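Local coordinates for protein NRPS (Penicillium fellutanum, PDB 6NKI) that belongs to the NADP-binding Rossmann-fold proteins of the male sterility family and binds NADPH dihydro-nicotinamide-adenine-dinucleotide phosphate, at residues A[72-77]-A[240-245]; A[123-128]-A[148-153]; A[197-202]-A[206-211]; A[248-253]-A[404-409]. All blocks are in the same frame, centred on the assembly; numbering follows the deposited sequence.

Contact 1: A[72-77]-A[240-245]; sequences LARWWR and NAVANG. With NDP (NADPH dihydro-nicotinamide-adenine-dinucleotide phosphate), chain B.
Arg74 and Asn240 meet at the surface, with Val242 as the third partner. The contact joins the loop after helix 59-72, on the Rossmann part of the fold, to the loop between strand 233-235 and helix 248-259. Residues 72-77 close helix 59-72, and Arg74 ends it in a Schellman motif. Arg74 has a positive phi of 61°, which goes with two bonds back into the last helical turn.

Most of the meeting is packing. The Arg74 chain is extended from CG to NE and passes Asn240 obliquely. Its guanidinium is turned 72° from the amide plane, so the two flat groups do not stack. The amide nitrogen is placed against the aliphatic base of the arginine. Val242 comes over one guanidinium face. Its CG2 stands 3.7 Å from Arg74 NH1, offset toward the rim of the group, and 3.9 Å from CZ. The two side chains cross at about a right angle. Val242 also packs on Tyr405 of helix 389-410.

Polar contacts across the loops are poor. Asn240 ND2 lies 3.1 Å from Arg74 O, but the angle is too unfavourable for a hydrogen bond. Ala73 O is 3.6 Å from the same ND2. Trp75 is held on its own side, by a bond from NE1 to Thr35 and by ring stacking with His39.

The hydrogen bond of this contact goes to NADPH dihydro-nicotinamide-adenine-dinucleotide phosphate, at the nicotinamide end. It is short but bent. Asn244 ND2 gives its hydrogen to the carboxamide oxygen O7N at 2.7 Å, with an N-H...O angle of 142°.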
# COMPACT_ATOMS: atom_id res chain seq x y z
N LEU A 72 3.92 21.93 3.46
CA LEU A 72 5.11 21.17 3.11
C LEU A 72 4.75 19.79 2.59
O LEU A 72 5.34 19.31 1.62
CB LEU A 72 6.03 21.07 4.33
CG LEU A 72 7.45 20.51 4.16
CD1 LEU A 72 8.34 21.49 3.42
CD2 LEU A 72 8.07 20.13 5.50
N ALA A 73 3.77 19.13 3.20
CA ALA A 73 3.29 17.84 2.72
C ALA A 73 2.17 17.98 1.71
O ALA A 73 1.63 16.95 1.28
CB ALA A 73 2.82 16.96 3.88
N ARG A 74 1.79 19.21 1.36
CA ARG A 74 0.89 19.46 0.23
C ARG A 74 -0.48 18.80 0.43
O ARG A 74 -1.07 18.27 -0.50
CB ARG A 74 1.52 19.00 -1.09
CG ARG A 74 2.78 19.74 -1.46
CD ARG A 74 3.40 19.07 -2.66
NE ARG A 74 4.69 19.63 -3.02
CZ ARG A 74 5.46 19.12 -3.98
NH1 ARG A 74 6.63 19.68 -4.27
NH2 ARG A 74 5.05 18.06 -4.66
N TRP A 75 -0.97 18.82 1.67
CA TRP A 75 -2.34 18.43 1.94
C TRP A 75 -3.22 19.59 2.38
O TRP A 75 -4.45 19.44 2.46
CB TRP A 75 -2.39 17.29 2.97
CG TRP A 75 -1.87 17.55 4.39
CD1 TRP A 75 -0.63 17.23 4.88
CD2 TRP A 75 -2.60 18.12 5.49
NE1 TRP A 75 -0.55 17.57 6.21
CE2 TRP A 75 -1.75 18.11 6.61
CE3 TRP A 75 -3.89 18.63 5.63
CZ2 TRP A 75 -2.15 18.61 7.85
CZ3 TRP A 75 -4.28 19.13 6.87
CH2 TRP A 75 -3.42 19.12 7.96
N TRP A 76 -2.63 20.76 2.63
CA TRP A 76 -3.33 21.82 3.34
C TRP A 76 -4.37 22.51 2.46
O TRP A 76 -4.12 22.80 1.29
CB TRP A 76 -2.35 22.86 3.90
CG TRP A 76 -3.12 23.94 4.57
CD1 TRP A 76 -3.37 25.18 4.08
CD2 TRP A 76 -3.83 23.84 5.81
NE1 TRP A 76 -4.17 25.88 4.96
CE2 TRP A 76 -4.47 25.08 6.03
CE3 TRP A 76 -3.99 22.83 6.77
CZ2 TRP A 76 -5.26 25.34 7.16
CZ3 TRP A 76 -4.77 23.09 7.91
CH2 TRP A 76 -5.39 24.33 8.08
N ARG A 77 -5.54 22.75 3.05
CA ARG A 77 -6.63 23.54 2.49
C ARG A 77 -7.15 24.46 3.59
O ARG A 77 -7.30 24.02 4.73
CB ARG A 77 -7.76 22.65 1.99
CG ARG A 77 -7.47 21.75 0.79
CD ARG A 77 -8.71 20.91 0.50
NE ARG A 77 -8.50 20.04 -0.67
CZ ARG A 77 -7.89 18.86 -0.62
NH1 ARG A 77 -7.37 18.36 0.50
NH2 ARG A 77 -7.77 18.16 -1.74
N ASN A 240 2.64 12.48 -3.28
CA ASN A 240 3.26 13.81 -3.03
C ASN A 240 4.60 13.53 -2.37
O ASN A 240 4.75 13.84 -1.18
CB ASN A 240 2.42 14.68 -2.10
CG ASN A 240 1.32 15.43 -2.82
OD1 ASN A 240 1.08 15.20 -4.00
ND2 ASN A 240 0.65 16.32 -2.12
N ALA A 241 5.53 13.00 -3.15
CA ALA A 241 6.83 12.59 -2.60
C ALA A 241 7.80 13.77 -2.53
O ALA A 241 8.16 14.32 -3.57
CB ALA A 241 7.41 11.46 -3.41
N VAL A 242 8.13 14.14 -1.31
CA VAL A 242 9.17 15.10 -0.97
C VAL A 242 9.86 14.58 0.28
O VAL A 242 9.25 14.53 1.36
CB VAL A 242 8.63 16.52 -0.74
CG1 VAL A 242 9.73 17.40 -0.17
CG2 VAL A 242 8.12 17.11 -2.04
N ALA A 243 11.12 14.16 0.14
CA ALA A 243 11.84 13.61 1.27
C ALA A 243 12.10 14.70 2.29
O ALA A 243 12.62 15.76 1.95
CB ALA A 243 13.16 13.00 0.79
N ASN A 244 11.68 14.44 3.53
CA ASN A 244 11.87 15.45 4.60
C ASN A 244 13.37 15.68 4.73
O ASN A 244 14.10 14.69 4.89
CB ASN A 244 11.13 15.05 5.87
CG ASN A 244 11.65 13.78 6.47
OD1 ASN A 244 12.40 13.06 5.82
ND2 ASN A 244 11.27 13.49 7.71
N GLY A 245 13.79 16.94 4.78
CA GLY A 245 15.21 17.34 4.78
C GLY A 245 16.01 16.89 5.99
O GLY A 245 17.24 16.85 5.87
PA NDP B . 10.74 16.44 14.46
O1A NDP B . 11.87 15.78 15.19
O2A NDP B . 10.69 17.94 14.38
O5B NDP B . 9.23 15.85 14.91
C5B NDP B . 9.18 15.77 16.29
C4B NDP B . 7.87 16.39 16.79
O4B NDP B . 7.98 16.55 18.23
C3B NDP B . 7.63 17.74 16.13
O3B NDP B . 6.27 17.90 15.93
C2B NDP B . 8.08 18.79 17.21
O2B NDP B . 7.39 19.96 17.18
C1B NDP B . 7.75 17.94 18.53
N9A NDP B . 8.61 18.35 19.70
C8A NDP B . 10.01 18.23 19.87
N7A NDP B . 10.45 18.70 21.06
C5A NDP B . 9.27 19.14 21.71
C6A NDP B . 9.04 19.73 22.97
N6A NDP B . 10.08 19.98 23.84
N1A NDP B . 7.78 20.08 23.37
C2A NDP B . 6.79 19.82 22.46
N3A NDP B . 6.84 19.27 21.25
C4A NDP B . 8.12 18.93 20.87
O3 NDP B . 10.88 15.91 12.87
PN NDP B . 11.32 14.35 12.81
O1N NDP B . 11.20 13.86 11.42
O2N NDP B . 12.58 14.10 13.61
O5D NDP B . 10.12 13.26 13.70
C5D NDP B . 8.78 13.35 13.21
C4D NDP B . 8.04 11.93 13.19
O4D NDP B . 8.66 11.04 12.24
C3D NDP B . 8.09 11.20 14.56
O3D NDP B . 6.77 10.98 15.02
C2D NDP B . 8.81 9.85 14.34
O2D NDP B . 8.09 8.73 14.82
C1D NDP B . 8.85 9.72 12.84
N1N NDP B . 10.19 9.25 12.25
C2N NDP B . 10.43 9.68 10.98
C3N NDP B . 11.57 9.41 10.33
C7N NDP B . 11.52 9.92 8.98
O7N NDP B . 11.07 11.01 8.64
N7N NDP B . 11.89 9.03 8.03
C4N NDP B . 12.72 8.60 10.94
C5N NDP B . 12.33 8.02 12.27
C6N NDP B . 11.15 8.33 12.87
P2B NDP B . 8.31 21.39 16.39
O1X NDP B . 7.22 22.41 16.39
O2X NDP B . 9.49 21.62 17.34
O3X NDP B . 8.61 20.71 15.09

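Contact 2: A[123-128]-A[148-153]. With NDP (NADPH dihydro-nicotinamide-adenine-dinucleotide phosphate), chain B.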
# COMPACT_ATOMS: atom_id res chain seq x y z
N ILE A 123 -6.98 10.27 22.14
CA ILE A 123 -5.75 11.03 21.96
C ILE A 123 -4.71 10.15 21.31
O ILE A 123 -4.65 8.94 21.54
CB ILE A 123 -5.21 11.64 23.27
CG1 ILE A 123 -4.84 10.56 24.26
CG2 ILE A 123 -6.23 12.58 23.92
CD1 ILE A 123 -4.34 11.14 25.54
N ILE A 124 -3.90 10.78 20.46
CA ILE A 124 -2.75 10.14 19.83
C ILE A 124 -1.52 10.89 20.30
O ILE A 124 -1.36 12.08 20.01
CB ILE A 124 -2.85 10.15 18.30
CG1 ILE A 124 -4.05 9.33 17.82
CG2 ILE A 124 -1.59 9.59 17.72
CD1 ILE A 124 -5.32 10.13 17.64
N HIS A 125 -0.65 10.20 21.00
CA HIS A 125 0.58 10.82 21.46
C HIS A 125 1.67 10.49 20.44
O HIS A 125 2.30 9.43 20.50
CB HIS A 125 0.93 10.40 22.89
CG HIS A 125 2.15 11.06 23.43
ND1 HIS A 125 3.37 10.43 23.50
CD2 HIS A 125 2.36 12.33 23.86
CE1 HIS A 125 4.27 11.25 24.00
NE2 HIS A 125 3.69 12.41 24.22
N CYS A 126 1.88 11.42 19.50
CA CYS A 126 2.87 11.33 18.44
C CYS A 126 4.08 12.25 18.65
O CYS A 126 5.19 11.92 18.20
CB CYS A 126 2.22 11.67 17.08
SG CYS A 126 3.35 11.52 15.68
N GLY A 127 3.89 13.38 19.33
CA GLY A 127 4.96 14.27 19.72
C GLY A 127 6.09 13.61 20.50
O GLY A 127 5.86 12.89 21.48
N ALA A 128 7.31 13.87 20.05
CA ALA A 128 8.53 13.38 20.69
C ALA A 128 9.60 14.44 20.49
O ALA A 128 9.33 15.53 19.99
CB ALA A 128 8.94 12.02 20.12
N PHE A 148 2.97 9.93 31.24
CA PHE A 148 2.43 9.82 32.60
C PHE A 148 1.27 10.79 32.80
O PHE A 148 0.22 10.42 33.32
CB PHE A 148 3.55 10.09 33.61
CG PHE A 148 3.12 9.96 35.05
CD1 PHE A 148 2.99 8.71 35.65
CD2 PHE A 148 2.86 11.09 35.81
CE1 PHE A 148 2.61 8.60 36.96
CE2 PHE A 148 2.48 10.98 37.13
CZ PHE A 148 2.35 9.73 37.70
N ASP A 149 1.46 12.05 32.40
CA ASP A 149 0.38 13.02 32.48
C ASP A 149 -0.87 12.51 31.74
O ASP A 149 -1.99 12.73 32.20
CB ASP A 149 0.84 14.36 31.90
CG ASP A 149 1.92 15.03 32.74
OD1 ASP A 149 1.90 14.87 33.98
OD2 ASP A 149 2.80 15.71 32.15
N ILE A 150 -0.66 11.80 30.62
CA ILE A 150 -1.74 11.38 29.72
C ILE A 150 -2.62 10.29 30.35
O ILE A 150 -3.85 10.32 30.22
CB ILE A 150 -1.17 10.95 28.34
CG1 ILE A 150 -1.00 12.14 27.40
CG2 ILE A 150 -2.01 9.88 27.65
CD1 ILE A 150 -0.18 11.82 26.24
N LEU A 151 -2.01 9.30 31.01
CA LEU A 151 -2.83 8.31 31.70
C LEU A 151 -3.60 8.93 32.86
O LEU A 151 -4.75 8.54 33.13
CB LEU A 151 -1.99 7.14 32.20
CG LEU A 151 -1.30 6.30 31.13
CD1 LEU A 151 -0.67 5.13 31.85
CD2 LEU A 151 -2.28 5.88 30.03
N GLN A 152 -2.99 9.88 33.57
CA GLN A 152 -3.75 10.67 34.53
C GLN A 152 -4.99 11.24 33.88
O GLN A 152 -6.06 11.29 34.49
CB GLN A 152 -2.91 11.82 35.07
CG GLN A 152 -1.82 11.47 36.07
CD GLN A 152 -1.03 12.70 36.46
OE1 GLN A 152 -1.20 13.78 35.88
NE2 GLN A 152 -0.18 12.56 37.46
N CYS A 153 -4.86 11.66 32.63
CA CYS A 153 -5.93 12.41 32.00
C CYS A 153 -7.09 11.49 31.62
O CYS A 153 -8.26 11.83 31.84
CB CYS A 153 -5.36 13.14 30.78
SG CYS A 153 -6.30 14.55 30.17
PA NDP B . 10.74 16.44 14.46
O1A NDP B . 11.87 15.78 15.19
O2A NDP B . 10.69 17.94 14.38
O5B NDP B . 9.23 15.85 14.91
C5B NDP B . 9.18 15.77 16.29
C4B NDP B . 7.87 16.39 16.79
O4B NDP B . 7.98 16.55 18.23
C3B NDP B . 7.63 17.74 16.13
O3B NDP B . 6.27 17.90 15.93
C2B NDP B . 8.08 18.79 17.21
O2B NDP B . 7.39 19.96 17.18
C1B NDP B . 7.75 17.94 18.53
N9A NDP B . 8.61 18.35 19.70
C8A NDP B . 10.01 18.23 19.87
N7A NDP B . 10.45 18.70 21.06
C5A NDP B . 9.27 19.14 21.71
C6A NDP B . 9.04 19.73 22.97
N6A NDP B . 10.08 19.98 23.84
N1A NDP B . 7.78 20.08 23.37
C2A NDP B . 6.79 19.82 22.46
N3A NDP B . 6.84 19.27 21.25
C4A NDP B . 8.12 18.93 20.87
O3 NDP B . 10.88 15.91 12.87
PN NDP B . 11.32 14.35 12.81
O1N NDP B . 11.20 13.86 11.42
O2N NDP B . 12.58 14.10 13.61
O5D NDP B . 10.12 13.26 13.70
C5D NDP B . 8.78 13.35 13.21
C4D NDP B . 8.04 11.93 13.19
O4D NDP B . 8.66 11.04 12.24
C3D NDP B . 8.09 11.20 14.56
O3D NDP B . 6.77 10.98 15.02
C2D NDP B . 8.81 9.85 14.34
O2D NDP B . 8.09 8.73 14.82
C1D NDP B . 8.85 9.72 12.84
N1N NDP B . 10.19 9.25 12.25
C2N NDP B . 10.43 9.68 10.98
C3N NDP B . 11.57 9.41 10.33
C7N NDP B . 11.52 9.92 8.98
O7N NDP B . 11.07 11.01 8.64
N7N NDP B . 11.89 9.03 8.03
C4N NDP B . 12.72 8.60 10.94
C5N NDP B . 12.33 8.02 12.27
C6N NDP B . 11.15 8.33 12.87
P2B NDP B . 8.31 21.39 16.39
O1X NDP B . 7.22 22.41 16.39
O2X NDP B . 9.49 21.62 17.34
O3X NDP B . 8.61 20.71 15.09
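Ile150 of helix 136-156 packs on Ile123 and His125 of strand 122-125. This is the strand-to-helix packing of a beta-alpha-beta crossover in the Rossmann fold, as strand 162-166 follows the helix and lies next to 122-125 in the parallel sheet.

The apolar contact has two branches. Ile150 CG2 meets Ile123 CD1 at 3.4 Å, and the two side chains slide past each other in opposite directions. Ile150 CD1 goes to the histidine, 3.5 Å from His125 CD2 and 3.7 Å from its CG. It approaches the ring obliquely. The histidine has CG anti to its backbone N (chi1 -177°), which carries the ring out toward the helix. Beyond the segments, that ring also meets Tyr165, and both Ile123 and Ile150 touch Leu163.

Past the strand, the segment reaches NADPH dihydro-nicotinamide-adenine-dinucleotide phosphate. Ala128 N gives a weak, long hydrogen bond to O4B at 3.3 Å, in a place where the model is less sure. Cys126 SG lies near O3D of the nicotinamide-side ribose, at 3.5 Å.

The chemistry thus divides along the chain. Alternate strand residues put buried carbon against the helix. The loop after the strand runs beside the ligand.

Contact 3: A[197-202]-A[206-211]; sequences IELTDG and TKFASE
Leu199 and Phe208 are brought together by their first torsions. Leu199 has CG anti to its carbonyl carbon (chi1 -71°), which carries CD1 to the root of the phenylalanine ring. In Phe208, CG is anti to the backbone N (chi1 175°), which swings the ring off helix 202-220 toward the incoming loop.

One methyl of the leucine does the touching. Leu199 CD1 is 3.6 Å from Phe208 CG and equally close to its CB. It comes at the ring obliquely, and the side chains cross at about a right angle. Leu199 also packs on Ile170.

The second meeting is the first turn of the helix itself. Asp201 is its N-cap and caps Tyr203 N through OD1. Thr206 N is directed back to Gly202 O in the helical pattern, though this bond is modelled too short to be judged. Thr206 OG1 bonds to Tyr203 O and to Asn143 ND2. With Asp201 as N-cap, the contact marks the start of helix 202-220, joined by an apolar contact from the preceding loop.

Around it, Thr206 touches Leu139 and Ser210 touches Val144 of helix 136-156. Lys207 reaches strand 162-166 and bonds through NZ to Ile166 O.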
# COMPACT_ATOMS: atom_id res chain seq x y z
N ILE A 197 15.48 -5.21 29.16
CA ILE A 197 16.30 -5.72 28.07
C ILE A 197 17.26 -4.60 27.66
O ILE A 197 16.96 -3.42 27.84
CB ILE A 197 15.43 -6.21 26.88
CG1 ILE A 197 14.71 -7.51 27.25
CG2 ILE A 197 16.25 -6.42 25.60
CD1 ILE A 197 13.66 -7.95 26.28
N GLU A 198 18.43 -4.99 27.14
CA GLU A 198 19.40 -4.04 26.62
C GLU A 198 18.76 -3.06 25.63
O GLU A 198 17.98 -3.45 24.77
CB GLU A 198 20.55 -4.80 25.96
CG GLU A 198 20.12 -5.87 24.96
CD GLU A 198 19.80 -5.33 23.57
OE1 GLU A 198 20.24 -4.21 23.24
OE2 GLU A 198 19.10 -6.03 22.81
N LEU A 199 19.10 -1.78 25.80
CA LEU A 199 18.72 -0.72 24.88
C LEU A 199 19.80 0.36 24.97
O LEU A 199 19.98 0.97 26.03
CB LEU A 199 17.34 -0.13 25.20
CG LEU A 199 16.07 -0.95 24.95
CD1 LEU A 199 14.84 -0.22 25.46
CD2 LEU A 199 15.92 -1.24 23.47
N THR A 200 20.49 0.60 23.85
CA THR A 200 21.63 1.52 23.86
C THR A 200 21.19 2.95 24.12
O THR A 200 21.61 3.59 25.10
CB THR A 200 22.38 1.43 22.54
OG1 THR A 200 21.55 1.94 21.48
CG2 THR A 200 22.74 -0.01 22.23
N ASP A 201 20.34 3.49 23.24
CA ASP A 201 20.04 4.91 23.20
C ASP A 201 18.91 5.26 24.16
O ASP A 201 17.91 4.54 24.23
CB ASP A 201 19.65 5.34 21.79
CG ASP A 201 19.49 6.85 21.67
OD1 ASP A 201 19.68 7.56 22.68
OD2 ASP A 201 19.18 7.32 20.56
N GLY A 202 19.06 6.39 24.85
CA GLY A 202 18.00 6.88 25.70
C GLY A 202 16.73 7.21 24.94
O GLY A 202 15.62 6.99 25.43
N THR A 206 13.51 5.92 25.87
CA THR A 206 12.36 6.70 26.31
C THR A 206 11.06 6.15 25.75
O THR A 206 10.09 5.98 26.49
CB THR A 206 12.49 8.17 25.90
OG1 THR A 206 12.65 8.27 24.47
CG2 THR A 206 13.63 8.88 26.63
N LYS A 207 11.02 5.92 24.43
CA LYS A 207 9.81 5.38 23.81
C LYS A 207 9.43 4.07 24.49
O LYS A 207 8.28 3.89 24.91
CB LYS A 207 10.02 5.16 22.31
CG LYS A 207 10.55 6.38 21.55
CD LYS A 207 9.59 7.56 21.46
CE LYS A 207 8.55 7.36 20.39
NZ LYS A 207 7.67 8.54 20.16
N PHE A 208 10.39 3.15 24.60
CA PHE A 208 10.18 1.95 25.40
C PHE A 208 9.75 2.29 26.82
O PHE A 208 8.86 1.64 27.37
CB PHE A 208 11.46 1.11 25.45
CG PHE A 208 11.36 -0.09 26.36
CD1 PHE A 208 10.81 -1.29 25.90
CD2 PHE A 208 11.78 -0.02 27.69
CE1 PHE A 208 10.71 -2.39 26.74
CE2 PHE A 208 11.67 -1.11 28.53
CZ PHE A 208 11.14 -2.30 28.06
N ALA A 209 10.39 3.30 27.43
CA ALA A 209 10.04 3.67 28.80
C ALA A 209 8.57 4.04 28.90
O ALA A 209 7.87 3.59 29.81
CB ALA A 209 10.92 4.82 29.27
N SER A 210 8.08 4.88 27.98
CA SER A 210 6.66 5.20 27.95
C SER A 210 5.83 3.97 27.59
O SER A 210 4.65 3.87 27.97
CB SER A 210 6.39 6.33 26.96
OG SER A 210 7.08 7.52 27.29
N GLU A 211 6.43 3.02 26.88
CA GLU A 211 5.71 1.83 26.44
C GLU A 211 5.48 0.88 27.60
O GLU A 211 4.35 0.42 27.83
CB GLU A 211 6.49 1.18 25.29
CG GLU A 211 5.90 -0.07 24.67
CD GLU A 211 6.54 -0.39 23.31
OE1 GLU A 211 7.38 0.41 22.84
OE2 GLU A 211 6.20 -1.43 22.73

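Contact 4: A[248-253]-A[404-409]; sequences LLWRVV and EYLASL
Trp250 meets Leu406 with its indole already flanked by its own helix. Leu249 CD2 lies over one face, 4.0 Å above the plane and offset toward the rim. Val253 CG1 sits at the edge, in the ring plane. Leu406 CD1 arrives obliquely, 4.1 Å from Trp250 CE3 on the six-membered ring.

This is helix-helix packing. It sets helix 248-259 against helix 389-410 near the end of the modelled chain, and the backbones stay well apart. The CA atoms of Trp250 and Leu406 are 9.0 Å from each other. Side chains bridge the gap.

The contact across the helices is wholly apolar. Leu406 CD1 is the shared point, as it also stands 4.3 Å from Val253 CG1. One methyl thus touches both the ring and the valine at its edge. Trp250 and Val253 are three residues apart, so they lie on the same side of the helix. Leu406 has CG anti to the carbonyl carbon (chi1 -67°), which directs its branch toward helix 248-259.

Helix 319-330 closes in as well, with Ile326 touching both Trp250 and Val253. Glu404, in the same helix as Leu406, packs on Asn45 of the second subunit.

Within helix 389-410 a serine turns back on the chain. Ser408 OG bonds to Glu404 O at 2.7 Å, in the carbonyl plane and on a lone pair, with a C=O...O angle of 144°.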
# COMPACT_ATOMS: atom_id res chain seq x y z
N LEU A 248 17.40 10.98 9.00
CA LEU A 248 18.63 10.20 8.88
C LEU A 248 18.77 9.57 7.50
O LEU A 248 19.82 9.66 6.87
CB LEU A 248 18.65 9.11 9.95
CG LEU A 248 19.78 8.10 9.75
CD1 LEU A 248 21.15 8.77 9.75
CD2 LEU A 248 19.70 7.04 10.82
N LEU A 249 17.70 8.95 7.02
CA LEU A 249 17.73 8.21 5.77
C LEU A 249 18.20 9.10 4.63
O LEU A 249 19.21 8.82 3.97
CB LEU A 249 16.34 7.63 5.49
CG LEU A 249 16.23 6.62 4.36
CD1 LEU A 249 16.95 5.33 4.75
CD2 LEU A 249 14.78 6.36 3.96
N TRP A 250 17.49 10.21 4.40
CA TRP A 250 17.78 11.04 3.24
C TRP A 250 19.06 11.83 3.39
O TRP A 250 19.63 12.27 2.39
CB TRP A 250 16.62 11.98 2.96
CG TRP A 250 15.39 11.23 2.69
CD1 TRP A 250 14.25 11.23 3.43
CD2 TRP A 250 15.21 10.25 1.67
NE1 TRP A 250 13.33 10.37 2.89
CE2 TRP A 250 13.89 9.75 1.82
CE3 TRP A 250 16.01 9.78 0.63
CZ2 TRP A 250 13.37 8.79 0.97
CZ3 TRP A 250 15.49 8.83 -0.21
CH2 TRP A 250 14.17 8.35 -0.04
N ARG A 251 19.50 12.07 4.64
CA ARG A 251 20.78 12.73 4.86
C ARG A 251 21.94 11.83 4.41
O ARG A 251 22.93 12.31 3.87
CB ARG A 251 20.92 13.10 6.34
CG ARG A 251 20.13 14.35 6.82
CD ARG A 251 20.19 14.46 8.37
NE ARG A 251 19.46 15.62 8.90
CZ ARG A 251 20.02 16.74 9.36
NH1 ARG A 251 19.25 17.72 9.81
NH2 ARG A 251 21.35 16.87 9.44
N VAL A 252 21.80 10.51 4.61
CA VAL A 252 22.77 9.55 4.10
C VAL A 252 22.66 9.41 2.58
O VAL A 252 23.66 9.23 1.88
CB VAL A 252 22.59 8.18 4.79
CG1 VAL A 252 23.50 7.13 4.18
CG2 VAL A 252 22.86 8.32 6.26
N VAL A 253 21.45 9.51 2.05
CA VAL A 253 21.27 9.48 0.61
C VAL A 253 21.83 10.74 -0.04
O VAL A 253 22.37 10.70 -1.15
CB VAL A 253 19.78 9.25 0.28
CG1 VAL A 253 19.47 9.49 -1.18
CG2 VAL A 253 19.37 7.82 0.66
N GLU A 404 14.32 10.62 -7.12
CA GLU A 404 14.10 11.46 -8.30
C GLU A 404 13.77 12.90 -7.92
O GLU A 404 14.01 13.82 -8.71
CB GLU A 404 12.99 10.86 -9.16
CG GLU A 404 12.64 11.70 -10.39
CD GLU A 404 11.66 11.01 -11.34
OE1 GLU A 404 11.24 9.87 -11.06
OE2 GLU A 404 11.33 11.62 -12.38
N TYR A 405 13.23 13.13 -6.72
CA TYR A 405 12.98 14.49 -6.27
C TYR A 405 14.28 15.20 -5.92
O TYR A 405 14.55 16.30 -6.41
CB TYR A 405 12.05 14.51 -5.06
CG TYR A 405 11.96 15.88 -4.42
CD1 TYR A 405 11.21 16.89 -5.01
CD2 TYR A 405 12.64 16.17 -3.25
CE1 TYR A 405 11.14 18.15 -4.44
CE2 TYR A 405 12.57 17.42 -2.67
CZ TYR A 405 11.82 18.41 -3.27
OH TYR A 405 11.73 19.67 -2.70
N LEU A 406 15.07 14.59 -5.03
CA LEU A 406 16.35 15.18 -4.67
C LEU A 406 17.17 15.48 -5.92
O LEU A 406 17.64 16.60 -6.13
CB LEU A 406 17.10 14.26 -3.71
CG LEU A 406 16.45 14.11 -2.32
CD1 LEU A 406 17.18 13.08 -1.45
CD2 LEU A 406 16.34 15.44 -1.60
N ALA A 407 17.29 14.48 -6.81
CA ALA A 407 17.99 14.70 -8.07
C ALA A 407 17.40 15.87 -8.86
O ALA A 407 18.11 16.48 -9.67
CB ALA A 407 17.96 13.42 -8.91
N SER A 408 16.12 16.19 -8.66
CA SER A 408 15.53 17.36 -9.32
C SER A 408 16.23 18.63 -8.88
O SER A 408 16.56 19.49 -9.71
CB SER A 408 14.03 17.46 -9.01
OG SER A 408 13.33 16.30 -9.42
N LEU A 409 16.46 18.77 -7.58
CA LEU A 409 17.08 19.96 -7.02
C LEU A 409 18.58 19.80 -6.81
O LEU A 409 19.24 20.76 -6.39
CB LEU A 409 16.37 20.34 -5.71
CG LEU A 409 16.31 19.36 -4.53
CD1 LEU A 409 17.57 19.40 -3.64
CD2 LEU A 409 15.08 19.63 -3.70

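Contacts 2 and 4 are buried and apolar. Contact 3 is partly buried, and contact 1 lies at the surface. Contacts 2 and 3 belong to the Rossmann sheet and its helices, and they meet where Ala128 CB lies 3.7 Å from Lys207 NZ. Contacts 1 and 4 lie on the same side of the chain's centre, their centres about 14 Å apart. Ala243 and Asn244 pack on Trp250, so the loop of contact 1 rests on the first helix of contact 4. Contacts 1 and 2 both touch NADPH dihydro-nicotinamide-adenine-dinucleotide phosphate. Contact 1 holds the carboxamide by a side chain, while contact 2 meets the ligand with its loop, weakly and along the ribose region.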